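Local atomic coordinates of restriction endonuclease S subunits (PDB entry 3OKG), a protein that probably binds DNA as the specificity subunit of a type I restriction-modification methyltransferase, which is built from M and S polypeptides. Residues Val289-Arg294 / Gly298-Ala303. Residues are numbered along the deposited sequence; the frame is centred on the assembly and turned at random.
Sequences VLISVR and GSTNVA
Leu290 and Asn301 form a hydrogen-bonded pair at the middle of an antiparallel beta hairpin. The hairpin lies within a DNA specificity (target recognition) domain. Leu290 N reaches Asn301 O at 2.7 Å, and Asn301 N returns a bond to Leu290 O at 3.0 Å. Thr300 OG1 adds a weak bond to Leu290 O, so that carbonyl receives two donors. Toward the turn, Gly298 N bonds Ser292 O at 3.1 Å.

Val289, Ile291, Thr300 and Val302 share one face of the sheet. Val289 has CG1 anti to its own N (chi1 173°), which brings this methyl to 4.0 Å from Thr300 OG1. Its other methyl, CG2, meets Val302 CG2. Helix 324-333 covers this end of the face through Leu327, Leu328 and Leu331.

Ile291 has CG1 anti to its backbone N (chi1 -173°). The branch reaches across to the partner strand, with CD1 3.8 Å from Gly298 O. Cutting Ile291 back to an alanine is likely to open a gap beside Gly298 and to lose the contact with Leu338 of helix 335-338. On the other face, Leu290 CD1 comes near Ala303 CB, and Phe266 and Pro271 pack on Leu290. Ser292 turns its hydroxyl to Pro296 O, within the connecting loop. Ser292 CB lies 3.8 Å from Ser299 O, the same oxygen that accepts a hydrogen bond from Ser292 N at 2.9 Å.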
ATOM      1  N   VAL A 289      28.876 -14.858   1.360  1.00 28.82           N
ATOM      2  CA  VAL A 289      27.667 -14.600   2.103  1.00 30.92           C
ATOM      3  C   VAL A 289      28.057 -14.035   3.446  1.00 29.96           C
ATOM      4  O   VAL A 289      29.011 -14.511   4.065  1.00 31.58           O
ATOM      5  CB  VAL A 289      26.862 -15.925   2.275  1.00 28.14           C
ATOM      6  CG1 VAL A 289      25.674 -15.725   3.211  1.00 25.74           C
ATOM      7  CG2 VAL A 289      26.391 -16.434   0.896  1.00 22.71           C
ATOM      8  N   LEU A 290      27.352 -13.001   3.893  1.00 31.96           N
ATOM      9  CA  LEU A 290      27.620 -12.414   5.201  1.00 28.87           C
ATOM     10  C   LEU A 290      26.513 -12.856   6.129  1.00 30.09           C
ATOM     11  O   LEU A 290      25.351 -12.925   5.727  1.00 35.00           O
ATOM     12  CB  LEU A 290      27.668 -10.870   5.127  1.00 31.92           C
ATOM     13  CG  LEU A 290      28.619 -10.244   4.100  1.00 33.41           C
ATOM     14  CD1 LEU A 290      28.387  -8.748   3.976  1.00 37.77           C
ATOM     15  CD2 LEU A 290      30.083 -10.524   4.448  1.00 40.21           C
ATOM     16  N   ILE A 291      26.851 -13.149   7.373  1.00 30.12           N
ATOM     17  CA  ILE A 291      25.834 -13.602   8.314  1.00 30.78           C
ATOM     18  C   ILE A 291      26.058 -12.947   9.670  1.00 38.72           C
ATOM     19  O   ILE A 291      27.197 -12.742  10.072  1.00 35.61           O
ATOM     20  CB  ILE A 291      25.831 -15.135   8.434  1.00 30.59           C
ATOM     21  CG1 ILE A 291      24.658 -15.614   9.289  1.00 32.92           C
ATOM     22  CG2 ILE A 291      27.166 -15.640   8.972  1.00 33.84           C
ATOM     23  CD1 ILE A 291      24.296 -17.065   9.045  1.00 34.60           C
ATOM     24  N   SER A 292      24.972 -12.595  10.354  1.00 41.02           N
ATOM     25  CA  SER A 292      25.070 -11.926  11.643  1.00 33.74           C
ATOM     26  C   SER A 292      25.333 -12.958  12.716  1.00 44.57           C
ATOM     27  O   SER A 292      24.615 -13.938  12.816  1.00 40.75           O
ATOM     28  CB  SER A 292      23.781 -11.173  11.962  1.00 56.93           C
ATOM     29  OG  SER A 292      23.802 -10.679  13.291  1.00 62.37           O
ATOM     30  N   VAL A 293      26.367 -12.743  13.520  1.00 45.72           N
ATOM     31  CA  VAL A 293      26.714 -13.715  14.556  1.00 48.22           C
ATOM     32  C   VAL A 293      26.511 -13.125  15.947  1.00 62.27           C
ATOM     33  O   VAL A 293      26.907 -13.725  16.947  1.00 64.97           O
ATOM     34  CB  VAL A 293      28.168 -14.211  14.398  1.00 51.68           C
ATOM     35  CG1 VAL A 293      28.296 -15.071  13.150  1.00 43.58           C
ATOM     36  CG2 VAL A 293      29.141 -13.020  14.328  1.00 36.53           C
ATOM     37  N   ARG A 294      25.866 -11.962  16.003  1.00 61.71           N
ATOM     38  CA  ARG A 294      25.752 -11.200  17.245  1.00 69.51           C
ATOM     39  C   ARG A 294      24.444 -11.097  18.037  1.00 81.65           C
ATOM     40  O   ARG A 294      24.230 -11.835  18.997  1.00103.09           O
ATOM     41  CB  ARG A 294      26.229  -9.761  17.023  1.00 75.61           C
ATOM     42  CG  ARG A 294      27.624  -9.481  17.559  1.00 76.78           C
ATOM     43  CD  ARG A 294      28.241 -10.726  18.171  1.00 81.75           C
ATOM     44  NE  ARG A 294      29.251 -10.401  19.175  1.00 92.27           N
ATOM     45  CZ  ARG A 294      29.454  -9.182  19.661  1.00 87.98           C
ATOM     46  NH1 ARG A 294      28.717  -8.164  19.237  1.00 97.70           N
ATOM     47  NH2 ARG A 294      30.396  -8.977  20.572  1.00 89.62           N
ATOM     48  N   GLY A 298      21.686 -14.801  12.607  1.00 53.98           N
ATOM     49  CA  GLY A 298      21.217 -15.581  11.472  1.00 58.59           C
ATOM     50  C   GLY A 298      20.884 -14.782  10.227  1.00 54.50           C
ATOM     51  O   GLY A 298      20.871 -15.323   9.118  1.00 48.77           O
ATOM     52  N   SER A 299      20.599 -13.495  10.399  1.00 47.16           N
ATOM     53  CA  SER A 299      20.299 -12.638   9.255  1.00 37.93           C
ATOM     54  C   SER A 299      21.473 -12.592   8.281  1.00 35.38           C
ATOM     55  O   SER A 299      22.634 -12.706   8.681  1.00 38.47           O
ATOM     56  CB  SER A 299      19.947 -11.220   9.718  1.00 43.45           C
ATOM     57  OG  SER A 299      19.878 -10.357   8.604  1.00 51.14           O
ATOM     58  N   THR A 300      21.160 -12.359   7.013  1.00 36.70           N
ATOM     59  CA  THR A 300      22.086 -12.576   5.915  1.00 35.52           C
ATOM     60  C   THR A 300      22.158 -11.451   4.862  1.00 33.34           C
ATOM     61  O   THR A 300      21.171 -10.763   4.578  1.00 38.56           O
ATOM     62  CB  THR A 300      21.669 -13.881   5.191  1.00 42.70           C
ATOM     63  OG1 THR A 300      22.554 -14.947   5.558  1.00 54.95           O
ATOM     64  CG2 THR A 300      21.694 -13.692   3.706  1.00 37.24           C
ATOM     65  N   ASN A 301      23.342 -11.278   4.284  1.00 34.16           N
ATOM     66  CA  ASN A 301      23.541 -10.457   3.098  1.00 30.14           C
ATOM     67  C   ASN A 301      24.594 -11.091   2.187  1.00 32.26           C
ATOM     68  O   ASN A 301      25.247 -12.060   2.557  1.00 37.24           O
ATOM     69  CB  ASN A 301      24.015  -9.043   3.480  1.00 41.85           C
ATOM     70  CG  ASN A 301      22.951  -7.967   3.250  1.00 47.04           C
ATOM     71  OD1 ASN A 301      21.753  -8.195   3.416  1.00 45.13           O
ATOM     72  ND2 ASN A 301      23.401  -6.783   2.875  1.00 36.61           N
ATOM     73  N   VAL A 302      24.778 -10.535   1.001  1.00 32.17           N
ATOM     74  CA  VAL A 302      25.876 -10.961   0.138  1.00 31.89           C
ATOM     75  C   VAL A 302      26.817  -9.795  -0.126  1.00 49.59           C
ATOM     76  O   VAL A 302      26.374  -8.675  -0.362  1.00 44.40           O
ATOM     77  CB  VAL A 302      25.354 -11.504  -1.203  1.00 35.68           C
ATOM     78  CG1 VAL A 302      26.452 -11.507  -2.259  1.00 49.45           C
ATOM     79  CG2 VAL A 302      24.767 -12.904  -1.012  1.00 33.63           C
ATOM     80  N   ALA A 303      28.116 -10.061  -0.090  1.00 36.99           N
ATOM     81  CA  ALA A 303      29.106  -9.024  -0.383  1.00 43.10           C
ATOM     82  C   ALA A 303      29.150  -8.740  -1.872  1.00 52.35           C
ATOM     83  O   ALA A 303      29.230  -9.666  -2.672  1.00 42.82           O
ATOM     84  CB  ALA A 303      30.485  -9.455   0.093  1.00 34.25           C
TER